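Side-chain contacts in carboxylesterase (PDB 5GMX), which hydrolyses carboxylic esters as a family VIII carboxylesterase and also acts on oxyimino cephalosporins: residues T72-A77 with V163-I168; N158-V163 with M318-G323; R256-R259 with G265-G268; K277-L282 with R322-N327. All coordinates share one frame; numbering follows the deposited sequence.

Interaction 1 of 4, residues T72-A77 with V163-I168; sequences TTKGMA and VVFGHI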
loop_
_atom_site.group_PDB
_atom_site.type_symbol
_atom_site.label_atom_id
_atom_site.label_comp_id
_atom_site.label_asym_id
_atom_site.label_seq_id
_atom_site.Cartn_x
_atom_site.Cartn_y
_atom_site.Cartn_z
ATOM N N THR A 72 -2.922 1.144 -1.340
ATOM C CA THR A 72 -2.314 -0.180 -1.227
ATOM C C THR A 72 -0.783 -0.004 -1.181
ATOM O O THR A 72 -0.068 -0.715 -0.451
ATOM C CB THR A 72 -2.752 -1.098 -2.396
ATOM O OG1 THR A 72 -4.183 -1.254 -2.376
ATOM C CG2 THR A 72 -2.086 -2.468 -2.302
ATOM N N THR A 73 -0.304 0.996 -1.920
ATOM C CA THR A 73 1.112 1.373 -1.935
ATOM C C THR A 73 1.695 1.659 -0.544
ATOM O O THR A 73 2.880 1.420 -0.311
ATOM C CB THR A 73 1.343 2.621 -2.831
ATOM O OG1 THR A 73 0.583 2.495 -4.038
ATOM C CG2 THR A 73 2.813 2.779 -3.184
ATOM N N LYS A 74 0.878 2.174 0.375
ATOM C CA LYS A 74 1.383 2.517 1.701
ATOM C C LYS A 74 1.953 1.275 2.376
ATOM O O LYS A 74 2.998 1.352 3.029
ATOM C CB LYS A 74 0.291 3.165 2.569
ATOM C CG LYS A 74 -0.090 4.576 2.114
ATOM C CD LYS A 74 -0.896 5.306 3.184
ATOM C CE LYS A 74 -1.284 6.690 2.707
ATOM N NZ LYS A 74 -2.248 6.592 1.589
ATOM N N GLY A 75 1.302 0.125 2.178
ATOM C CA GLY A 75 1.827 -1.106 2.754
ATOM C C GLY A 75 3.226 -1.401 2.225
ATOM O O GLY A 75 4.151 -1.770 2.967
HETATM N N MSE A 76 3.398 -1.200 0.926
HETATM C CA MSE A 76 4.701 -1.425 0.311
HETATM C C MSE A 76 5.738 -0.507 0.934
HETATM O O MSE A 76 6.852 -0.955 1.276
HETATM C CB MSE A 76 4.626 -1.213 -1.196
HETATM C CG MSE A 76 3.550 -2.067 -1.850
HETATM SE SE MSE A 76 3.796 -3.996 -1.528
HETATM C CE MSE A 76 2.249 -4.629 -2.514
ATOM N N ALA A 77 5.360 0.754 1.154
ATOM C CA ALA A 77 6.326 1.700 1.705
ATOM C C ALA A 77 6.688 1.248 3.106
ATOM O O ALA A 77 7.861 1.284 3.501
ATOM C CB ALA A 77 5.776 3.134 1.712
ATOM N N VAL A 163 -1.870 11.280 1.565
ATOM C CA VAL A 163 -1.050 11.325 0.361
ATOM C C VAL A 163 0.433 11.372 0.713
ATOM O O VAL A 163 1.253 10.729 0.056
ATOM C CB VAL A 163 -1.414 12.530 -0.536
ATOM C CG1 VAL A 163 -0.521 12.564 -1.778
ATOM C CG2 VAL A 163 -2.894 12.476 -0.935
ATOM N N VAL A 164 0.775 12.131 1.749
ATOM C CA VAL A 164 2.174 12.409 2.059
ATOM C C VAL A 164 2.862 11.326 2.898
ATOM O O VAL A 164 4.061 11.426 3.157
ATOM C CB VAL A 164 2.316 13.770 2.797
ATOM C CG1 VAL A 164 1.711 14.892 1.964
ATOM C CG2 VAL A 164 1.668 13.717 4.168
ATOM N N PHE A 165 2.124 10.299 3.323
ATOM C CA PHE A 165 2.711 9.200 4.120
ATOM C C PHE A 165 3.962 8.612 3.458
ATOM O O PHE A 165 4.979 8.364 4.117
ATOM C CB PHE A 165 1.675 8.089 4.353
ATOM C CG PHE A 165 2.222 6.859 5.051
ATOM C CD1 PHE A 165 2.280 6.803 6.431
ATOM C CD2 PHE A 165 2.637 5.752 4.328
ATOM C CE1 PHE A 165 2.771 5.677 7.077
ATOM C CE2 PHE A 165 3.126 4.624 4.969
ATOM C CZ PHE A 165 3.188 4.588 6.346
ATOM N N GLY A 166 3.866 8.387 2.149
ATOM C CA GLY A 166 4.946 7.803 1.381
ATOM C C GLY A 166 6.198 8.655 1.390
ATOM O O GLY A 166 7.312 8.131 1.436
ATOM N N HIS A 167 6.018 9.975 1.368
ATOM C CA HIS A 167 7.146 10.896 1.400
ATOM C C HIS A 167 7.869 10.924 2.747
ATOM O O HIS A 167 9.099 10.948 2.783
ATOM C CB HIS A 167 6.693 12.314 1.048
ATOM C CG HIS A 167 6.556 12.550 -0.425
ATOM N ND1 HIS A 167 5.439 12.174 -1.136
ATOM C CD2 HIS A 167 7.408 13.100 -1.322
ATOM C CE1 HIS A 167 5.599 12.497 -2.408
ATOM N NE2 HIS A 167 6.788 13.055 -2.549
ATOM N N ILE A 168 7.129 10.948 3.853
ATOM C CA ILE A 168 7.783 11.045 5.156
ATOM C C ILE A 168 8.414 9.700 5.551
ATOM O O ILE A 168 9.584 9.646 6.005
ATOM C CB ILE A 168 6.808 11.551 6.251
ATOM C CG1 ILE A 168 5.555 10.681 6.326
ATOM C CG2 ILE A 168 6.412 12.996 5.970
ATOM C CD1 ILE A 168 4.474 11.235 7.249
#
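The methylene chain of K74 lies against the ring and CB of F165, and this pair makes up most of the contact. The lysine chain crosses the ring slantwise: CG and CD each come within 3.7 Å of F165 CD2, and farther out CE reaches F165 CB at 3.7 Å. A77, one turn further along helix 72-86, adds a lighter touch, its CB standing 4.5 Å from F165 CE2. Alanine is small enough here to let the first turn of helix 165-175 come near, with the CA atoms of A77 and G166 6.3 Å apart; G166, which has no side chain, keeps that side slim. F165 is sent across to the lysine by its first torsion, which sets CG trans to its own backbone N (chi1 175°).

Beyond the ring the lysine is extended until its last torsion, where chi4 of 67° turns NZ aside. That amine is hydrogen-bonded to the hydroxyl of Y160, the carbonyl O of A162 and the carbonyl O of G265, so three oxygens grip the buried amine while its carbons rest on an aromatic ring. A lysine suits the place because it offers both parts. In the second shell, H119 and L117 pack on F165, and T73 OG1 joins the helix start to Y70 O and to G268 N by hydrogen bonds. K74 belongs to the pocket that holds phenylmethanesulfonic acid, and with S71 it fits the SxxK motif at a helix start, as in class C beta-lactamases and penicillin-binding proteins.

Interaction 2 of 4, residues N158-V163 with M318-G323; sequences NGYHAV and MRWSRG. With PMS (phenylmethanesulfonic acid), chain C.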
loop_
_atom_site.group_PDB
_atom_site.type_symbol
_atom_site.label_atom_id
_atom_site.label_comp_id
_atom_site.label_asym_id
_atom_site.label_seq_id
_atom_site.Cartn_x
_atom_site.Cartn_y
_atom_site.Cartn_z
ATOM N N ASN A 158 -4.434 10.113 15.939
ATOM C CA ASN A 158 -3.998 9.693 14.617
ATOM C C ASN A 158 -4.868 10.351 13.560
ATOM O O ASN A 158 -6.077 10.504 13.742
ATOM C CB ASN A 158 -4.013 8.164 14.475
ATOM C CG ASN A 158 -5.218 7.520 15.140
ATOM O OD1 ASN A 158 -5.228 7.311 16.354
ATOM N ND2 ASN A 158 -6.228 7.177 14.344
ATOM N N GLY A 159 -4.227 10.804 12.491
ATOM C CA GLY A 159 -4.915 11.417 11.374
ATOM C C GLY A 159 -4.236 10.925 10.109
ATOM O O GLY A 159 -3.097 11.281 9.831
ATOM N N TYR A 160 -4.949 10.108 9.345
ATOM C CA TYR A 160 -4.422 9.492 8.127
ATOM C C TYR A 160 -3.651 10.466 7.235
ATOM O O TYR A 160 -4.205 11.441 6.738
ATOM C CB TYR A 160 -5.581 8.877 7.349
ATOM C CG TYR A 160 -5.218 7.997 6.174
ATOM C CD1 TYR A 160 -4.312 6.957 6.308
ATOM C CD2 TYR A 160 -5.836 8.172 4.946
ATOM C CE1 TYR A 160 -4.009 6.133 5.236
ATOM C CE2 TYR A 160 -5.545 7.351 3.869
ATOM C CZ TYR A 160 -4.638 6.333 4.022
ATOM O OH TYR A 160 -4.357 5.525 2.952
ATOM N N HIS A 161 -2.359 10.206 7.065
ATOM C CA HIS A 161 -1.513 11.001 6.184
ATOM C C HIS A 161 -1.757 10.524 4.750
ATOM O O HIS A 161 -0.935 9.830 4.146
ATOM C CB HIS A 161 -0.037 10.882 6.612
ATOM C CG HIS A 161 0.255 11.542 7.927
ATOM N ND1 HIS A 161 -0.575 11.419 9.020
ATOM C CD2 HIS A 161 1.276 12.341 8.321
ATOM C CE1 HIS A 161 -0.082 12.119 10.030
ATOM N NE2 HIS A 161 1.038 12.689 9.632
ATOM N N ALA A 162 -2.923 10.903 4.230
ATOM C CA ALA A 162 -3.532 10.292 3.047
ATOM C C ALA A 162 -2.657 10.238 1.798
ATOM O O ALA A 162 -2.719 9.272 1.035
ATOM C CB ALA A 162 -4.822 11.016 2.719
ATOM N N VAL A 163 -1.870 11.280 1.565
ATOM C CA VAL A 163 -1.050 11.325 0.361
ATOM C C VAL A 163 0.433 11.372 0.713
ATOM O O VAL A 163 1.253 10.729 0.056
ATOM C CB VAL A 163 -1.414 12.530 -0.536
ATOM C CG1 VAL A 163 -0.521 12.564 -1.778
ATOM C CG2 VAL A 163 -2.894 12.476 -0.935
HETATM N N MSE A 318 -9.438 3.512 13.683
HETATM C CA MSE A 318 -8.415 2.784 12.962
HETATM C C MSE A 318 -7.469 2.159 13.959
HETATM O O MSE A 318 -7.128 2.766 14.991
HETATM C CB MSE A 318 -7.656 3.698 12.002
HETATM C CG MSE A 318 -8.525 4.331 10.940
HETATM SE SE MSE A 318 -9.194 2.941 9.713
HETATM C CE MSE A 318 -7.493 2.460 8.871
ATOM N N ARG A 319 -7.074 0.929 13.644
ATOM C CA ARG A 319 -6.100 0.189 14.420
ATOM C C ARG A 319 -4.768 0.176 13.671
ATOM O O ARG A 319 -4.542 -0.660 12.791
ATOM C CB ARG A 319 -6.599 -1.229 14.683
ATOM C CG ARG A 319 -5.757 -2.001 15.664
ATOM C CD ARG A 319 -6.317 -3.387 15.865
ATOM N NE ARG A 319 -5.368 -4.241 16.566
ATOM C CZ ARG A 319 -5.200 -5.533 16.320
ATOM N NH1 ARG A 319 -5.926 -6.137 15.384
ATOM N NH2 ARG A 319 -4.310 -6.220 17.021
ATOM N N TRP A 320 -3.899 1.119 14.022
ATOM C CA TRP A 320 -2.643 1.338 13.315
ATOM C C TRP A 320 -1.452 0.650 13.973
ATOM O O TRP A 320 -1.251 0.733 15.209
ATOM C CB TRP A 320 -2.331 2.840 13.217
ATOM C CG TRP A 320 -3.242 3.649 12.345
ATOM C CD1 TRP A 320 -4.091 4.645 12.751
ATOM C CD2 TRP A 320 -3.372 3.570 10.921
ATOM N NE1 TRP A 320 -4.749 5.178 11.671
ATOM C CE2 TRP A 320 -4.332 4.536 10.536
ATOM C CE3 TRP A 320 -2.779 2.775 9.933
ATOM C CZ2 TRP A 320 -4.711 4.726 9.209
ATOM C CZ3 TRP A 320 -3.157 2.965 8.614
ATOM C CH2 TRP A 320 -4.117 3.932 8.264
ATOM N N SER A 321 -0.657 0.000 13.124
ATOM C CA SER A 321 0.674 -0.452 13.490
ATOM C C SER A 321 1.698 0.496 12.863
ATOM O O SER A 321 1.355 1.608 12.452
ATOM C CB SER A 321 0.912 -1.894 13.026
ATOM O OG SER A 321 0.911 -1.989 11.612
ATOM N N ARG A 322 2.944 0.049 12.736
ATOM C CA ARG A 322 3.968 0.890 12.127
ATOM C C ARG A 322 3.840 0.892 10.606
ATOM O O ARG A 322 4.730 0.432 9.893
ATOM C CB ARG A 322 5.367 0.440 12.542
ATOM C CG ARG A 322 5.732 0.791 13.984
ATOM C CD ARG A 322 5.426 -0.332 14.950
ATOM N NE ARG A 322 5.769 0.074 16.305
ATOM C CZ ARG A 322 6.858 -0.318 16.951
ATOM N NH1 ARG A 322 7.701 -1.165 16.376
ATOM N NH2 ARG A 322 7.090 0.120 18.183
ATOM N N GLY A 323 2.712 1.395 10.117
ATOM C CA GLY A 323 2.503 1.555 8.692
ATOM C C GLY A 323 1.372 0.727 8.119
ATOM O O GLY A 323 0.836 1.057 7.066
HETATM C C PMS C . -5.029 7.434 -1.128
HETATM S S PMS C . -5.621 5.885 -0.481
HETATM C C1 PMS C . -6.114 8.496 -1.172
HETATM C C2 PMS C . -6.881 8.665 -2.317
HETATM C C3 PMS C . -7.870 9.639 -2.358
HETATM C C4 PMS C . -8.093 10.450 -1.256
HETATM C C5 PMS C . -7.328 10.285 -0.111
HETATM C C6 PMS C . -6.339 9.313 -0.072
HETATM O O2S PMS C . -6.733 6.017 0.536
HETATM O O1S PMS C . -6.309 5.073 -1.553
#
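The six-membered ring of W320 and the phenol ring of Y160 meet rim to rim, neither lying over the other, with centroids 5.8 Å apart and planes only 10° from parallel. Their closest atoms are Y160 CD1 and W320 CH2, at 3.6 Å. One face of the indole carries the methyl CE of selenomethionine M318, two residues back on the same strand and 3.5 Å above the plane toward the rim. At the indole's edge, in its plane, sits the amide of N158, whose ND2 is 3.7 Å from W320 NE1. The N158 amide plane and the indole plane stand 73° apart, and the amide nitrogen is hydrogen-bonded instead to a carboxylate oxygen of D311. A broad indole suits this site, since one end reaches N158 and the other Y160.

On the tyrosine, the backbone N of A162 lies over one face, toward the rim. With CG trans to the backbone N (chi1 -170°), the phenol is carried past the tryptophan to K74. Its hydroxyl OH also makes a long, weak contact of 3.4 Å with sulfonate O2S of phenylmethanesulfonic acid, while A162 CB touches ligand atom C6 at 3.6 Å. H161, at the centre of an inverse gamma turn, sends ND1 back to G159 O, a hydrogen bond of 2.7 Å. This tyrosine probably corresponds to the Tyr of the YxN motif in class C beta-lactamases, lining the ligand pocket.

Interaction 3 of 4, residues R256-R259 with G265-G268; sequences RAWR and GANG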
loop_
_atom_site.group_PDB
_atom_site.type_symbol
_atom_site.label_atom_id
_atom_site.label_comp_id
_atom_site.label_asym_id
_atom_site.label_seq_id
_atom_site.Cartn_x
_atom_site.Cartn_y
_atom_site.Cartn_z
ATOM N N ARG A 256 0.646 10.121 -17.317
ATOM C CA ARG A 256 1.972 9.509 -17.322
ATOM C C ARG A 256 2.897 10.132 -16.284
ATOM O O ARG A 256 3.686 9.425 -15.664
ATOM C CB ARG A 256 2.605 9.596 -18.724
ATOM C CG ARG A 256 4.105 9.285 -18.781
ATOM C CD ARG A 256 4.454 7.842 -18.371
ATOM N NE ARG A 256 5.891 7.694 -18.127
ATOM C CZ ARG A 256 6.444 6.710 -17.417
ATOM N NH1 ARG A 256 5.688 5.767 -16.863
ATOM N NH2 ARG A 256 7.757 6.681 -17.240
ATOM N N ALA A 257 2.805 11.446 -16.090
ATOM C CA ALA A 257 3.682 12.126 -15.136
ATOM C C ALA A 257 3.449 11.599 -13.721
ATOM O O ALA A 257 4.387 11.448 -12.939
ATOM C CB ALA A 257 3.472 13.642 -15.189
ATOM N N TRP A 258 2.196 11.301 -13.411
ATOM C CA TRP A 258 1.846 10.717 -12.120
ATOM C C TRP A 258 2.515 9.347 -11.961
ATOM O O TRP A 258 3.225 9.100 -10.986
ATOM C CB TRP A 258 0.321 10.616 -11.994
ATOM C CG TRP A 258 -0.197 9.775 -10.855
ATOM C CD1 TRP A 258 -0.553 8.457 -10.911
ATOM C CD2 TRP A 258 -0.465 10.207 -9.510
ATOM N NE1 TRP A 258 -1.007 8.036 -9.683
ATOM C CE2 TRP A 258 -0.966 9.091 -8.806
ATOM C CE3 TRP A 258 -0.319 11.422 -8.831
ATOM C CZ2 TRP A 258 -1.318 9.153 -7.460
ATOM C CZ3 TRP A 258 -0.672 11.484 -7.491
ATOM C CH2 TRP A 258 -1.171 10.356 -6.822
ATOM N N ARG A 259 2.329 8.477 -12.946
ATOM C CA ARG A 259 2.917 7.141 -12.899
ATOM C C ARG A 259 4.452 7.162 -12.860
ATOM O O ARG A 259 5.071 6.300 -12.246
ATOM C CB ARG A 259 2.440 6.319 -14.097
ATOM C CG ARG A 259 0.936 6.163 -14.139
ATOM C CD ARG A 259 0.498 5.138 -15.171
ATOM N NE ARG A 259 0.872 5.517 -16.525
ATOM C CZ ARG A 259 0.102 6.235 -17.332
ATOM N NH1 ARG A 259 -1.082 6.657 -16.909
ATOM N NH2 ARG A 259 0.518 6.542 -18.553
ATOM N N GLY A 265 2.525 7.177 -1.224
ATOM C CA GLY A 265 1.259 7.065 -0.529
ATOM C C GLY A 265 0.127 6.629 -1.453
ATOM O O GLY A 265 -0.936 6.227 -0.984
ATOM N N ALA A 266 0.334 6.706 -2.768
ATOM C CA ALA A 266 -0.804 6.592 -3.680
ATOM C C ALA A 266 -0.531 6.169 -5.128
ATOM O O ALA A 266 -1.484 5.933 -5.865
ATOM C CB ALA A 266 -1.553 7.925 -3.698
ATOM N N ASN A 267 0.717 6.075 -5.569
ATOM C CA ASN A 267 0.893 5.880 -7.006
ATOM C C ASN A 267 1.578 4.583 -7.420
ATOM O O ASN A 267 2.124 4.483 -8.520
ATOM C CB ASN A 267 1.627 7.084 -7.612
ATOM C CG ASN A 267 3.132 6.950 -7.581
ATOM O OD1 ASN A 267 3.719 6.388 -6.647
ATOM N ND2 ASN A 267 3.775 7.474 -8.624
ATOM N N GLY A 268 1.516 3.576 -6.564
ATOM C CA GLY A 268 2.082 2.291 -6.911
ATOM C C GLY A 268 1.394 1.723 -8.137
ATOM O O GLY A 268 0.171 1.736 -8.214
HETATM O O HOH W 1 4.458 4.628 -9.984
#
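The carbonyl O of W258 accepts a hydrogen bond from the side-chain amide of N267, ND2 to O at 2.9 Å with an N-H...O angle of 150°. The oxygen lies in the asparagine's amide plane, but the donor stands 26° off the plane of the carbonyl. The amide nitrogen is also hydrogen-bonded to A261 O, so asparagine, with two N-H groups on a short stem, can tie the loop to W258 in helix 256-260 and to A261 just beyond its end. Close by, one water donates to both R259 O (2.9 Å) and N267 O (2.8 Å), linking the two backbones.

Both segments belong to the beta-lactamase-like fold: the loop 265-268 runs beside the ligand pocket and reaches the start of helix 72-86. The indole of W258 reaches over the loop. N267 CB sits 3.2 Å above one face, near the rim, and the amide beyond it is turned nearly perpendicular to the ring (88°). A266 is met at the far end of the indole: its O lies near the ring plane, 3.6 Å from W258 CZ2, and its CB is 4.0 Å from the same carbon. Tryptophan suits the place because its long indole spans from N267 CB to A266 while NE1 donates a hydrogen bond to N68 OD1; N68 ND2 in turn is hydrogen-bonded to A266 O.

Interaction 4 of 4, residues K277-L282 with R322-N327; sequences KVYGAL and RGFILN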
loop_
_atom_site.group_PDB
_atom_site.type_symbol
_atom_site.label_atom_id
_atom_site.label_comp_id
_atom_site.label_asym_id
_atom_site.label_seq_id
_atom_site.Cartn_x
_atom_site.Cartn_y
_atom_site.Cartn_z
ATOM N N LYS A 277 2.683 -11.551 -3.764
ATOM C CA LYS A 277 4.034 -12.039 -3.530
ATOM C C LYS A 277 4.659 -11.351 -2.325
ATOM O O LYS A 277 5.260 -12.019 -1.478
ATOM C CB LYS A 277 4.919 -11.837 -4.762
ATOM C CG LYS A 277 4.721 -12.917 -5.822
ATOM C CD LYS A 277 5.619 -12.708 -7.029
ATOM C CE LYS A 277 5.319 -13.788 -8.088
ATOM N NZ LYS A 277 6.276 -13.726 -9.225
ATOM N N VAL A 278 4.525 -10.025 -2.243
ATOM C CA VAL A 278 5.100 -9.331 -1.084
ATOM C C VAL A 278 4.420 -9.778 0.221
ATOM O O VAL A 278 5.095 -10.158 1.201
ATOM C CB VAL A 278 5.010 -7.802 -1.228
ATOM C CG1 VAL A 278 5.601 -7.114 0.002
ATOM C CG2 VAL A 278 5.745 -7.358 -2.484
ATOM N N TYR A 279 3.091 -9.749 0.242
ATOM C CA TYR A 279 2.409 -10.156 1.468
ATOM C C TYR A 279 2.568 -11.651 1.742
ATOM O O TYR A 279 2.501 -12.080 2.882
ATOM C CB TYR A 279 0.933 -9.781 1.417
ATOM C CG TYR A 279 0.709 -8.338 1.777
ATOM C CD1 TYR A 279 0.908 -7.899 3.077
ATOM C CD2 TYR A 279 0.325 -7.407 0.817
ATOM C CE1 TYR A 279 0.711 -6.566 3.431
ATOM C CE2 TYR A 279 0.125 -6.074 1.153
ATOM C CZ TYR A 279 0.322 -5.661 2.468
ATOM O OH TYR A 279 0.136 -4.347 2.814
ATOM N N GLY A 280 2.804 -12.424 0.688
ATOM C CA GLY A 280 3.077 -13.844 0.790
ATOM C C GLY A 280 4.384 -14.074 1.523
ATOM O O GLY A 280 4.442 -14.911 2.427
ATOM N N ALA A 281 5.420 -13.316 1.164
ATOM C CA ALA A 281 6.678 -13.358 1.921
ATOM C C ALA A 281 6.448 -12.969 3.377
ATOM O O ALA A 281 6.963 -13.625 4.289
ATOM C CB ALA A 281 7.729 -12.441 1.300
ATOM N N LEU A 282 5.685 -11.899 3.599
ATOM C CA LEU A 282 5.445 -11.444 4.972
ATOM C C LEU A 282 4.637 -12.425 5.826
ATOM O O LEU A 282 4.823 -12.503 7.034
ATOM C CB LEU A 282 4.751 -10.080 4.982
ATOM C CG LEU A 282 5.575 -8.960 4.331
ATOM C CD1 LEU A 282 4.853 -7.614 4.434
ATOM C CD2 LEU A 282 6.996 -8.892 4.900
ATOM N N ARG A 322 2.944 0.049 12.736
ATOM C CA ARG A 322 3.968 0.890 12.127
ATOM C C ARG A 322 3.840 0.892 10.606
ATOM O O ARG A 322 4.730 0.432 9.893
ATOM C CB ARG A 322 5.367 0.440 12.542
ATOM C CG ARG A 322 5.732 0.791 13.984
ATOM C CD ARG A 322 5.426 -0.332 14.950
ATOM N NE ARG A 322 5.769 0.074 16.305
ATOM C CZ ARG A 322 6.858 -0.318 16.951
ATOM N NH1 ARG A 322 7.701 -1.165 16.376
ATOM N NH2 ARG A 322 7.090 0.120 18.183
ATOM N N GLY A 323 2.712 1.395 10.117
ATOM C CA GLY A 323 2.503 1.555 8.692
ATOM C C GLY A 323 1.372 0.727 8.119
ATOM O O GLY A 323 0.836 1.057 7.066
ATOM N N PHE A 324 1.020 -0.362 8.794
ATOM C CA PHE A 324 -0.021 -1.258 8.290
ATOM C C PHE A 324 -1.322 -1.111 9.050
ATOM O O PHE A 324 -1.321 -0.863 10.248
ATOM C CB PHE A 324 0.435 -2.717 8.369
ATOM C CG PHE A 324 1.620 -3.034 7.508
ATOM C CD1 PHE A 324 1.444 -3.413 6.183
ATOM C CD2 PHE A 324 2.905 -2.958 8.024
ATOM C CE1 PHE A 324 2.531 -3.728 5.384
ATOM C CE2 PHE A 324 4.003 -3.263 7.233
ATOM C CZ PHE A 324 3.814 -3.650 5.909
ATOM N N ILE A 325 -2.428 -1.277 8.338
ATOM C CA ILE A 325 -3.728 -1.439 8.963
ATOM C C ILE A 325 -3.801 -2.811 9.624
ATOM O O ILE A 325 -3.539 -3.828 8.984
ATOM C CB ILE A 325 -4.871 -1.323 7.939
ATOM C CG1 ILE A 325 -4.884 0.069 7.296
ATOM C CG2 ILE A 325 -6.210 -1.633 8.595
ATOM C CD1 ILE A 325 -5.894 0.188 6.158
ATOM N N LEU A 326 -4.136 -2.838 10.903
ATOM C CA LEU A 326 -4.356 -4.102 11.592
ATOM C C LEU A 326 -5.833 -4.457 11.504
ATOM O O LEU A 326 -6.693 -3.575 11.428
ATOM C CB LEU A 326 -3.892 -4.032 13.047
ATOM C CG LEU A 326 -2.391 -3.812 13.273
ATOM C CD1 LEU A 326 -2.047 -3.835 14.767
ATOM C CD2 LEU A 326 -1.571 -4.839 12.530
ATOM N N ASN A 327 -6.111 -5.754 11.487
ATOM C CA ASN A 327 -7.444 -6.262 11.234
ATOM C C ASN A 327 -8.463 -5.767 12.250
ATOM O O ASN A 327 -8.177 -5.627 13.440
ATOM C CB ASN A 327 -7.417 -7.791 11.205
ATOM C CG ASN A 327 -8.569 -8.380 10.418
ATOM O OD1 ASN A 327 -9.386 -7.653 9.851
ATOM N ND2 ASN A 327 -8.619 -9.698 10.350
#
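F324 reaches from the loop leading into strand 325-326 to touch Y279 and L282 on helix 272-283, a join between a helix and an edge strand (within this chain) of the antiparallel sheet in this beta-lactamase-like fold. The backbones are well separated, with the nearest CA atoms, those of Y279 and F324, 11.5 Å apart, so long side chains must span the interval.

The aromatic contact comes first. Y279 and F324 extend from opposite sides and run alongside each other in opposite directions, their first torsions (chi1 -81° and -64°) both setting CG trans to the carbonyl carbon. Ring carbons CE1 of Y279 and CE1 of F324 approach to 3.9 Å.

The aliphatic-to-aromatic contact is lighter: L282, one turn further along the helix, brings its branch CD1 within 4.4 Å of F324 CZ. Leucine supplies a forked apolar end that meets the ring obliquely. Around them F339 of the neighbouring strand packs edge-to-face with F324, while A78 and T79 of helix 72-86 also touch its side chain; a phenylalanine, wholly apolar and flat, suits a buried position where helices and sheet converge.

The remaining contact pairs a polar atom with a ring edge: the phenol oxygen OH of Y279 lies in the plane of the F324 ring, 3.6 Å from CE1.

How the interactions relate
Interactions 1, 2 and 3 converge on K74 NZ, which is 2.7 Å from Y160 OH, 2.8 Å from A162 O and 2.9 Å from G265 O, all probable hydrogen bonds. The bound phenylmethanesulfonic acid lies about 4 Å from the side chains of K74 and A266. Interaction 3 is tied to interaction 1 a second time, through T73 OG1 and G268 N at 2.9 Å. Interaction 4 stands further back, its Y279 side chain about 12 Å from the ligand, but F324 CE1 packs 3.5 Å from G75 O on helix 72-86. Strands 317-320 and 325-326 connect interactions 2 and 4, with L326 N 2.9 Å from R319 O.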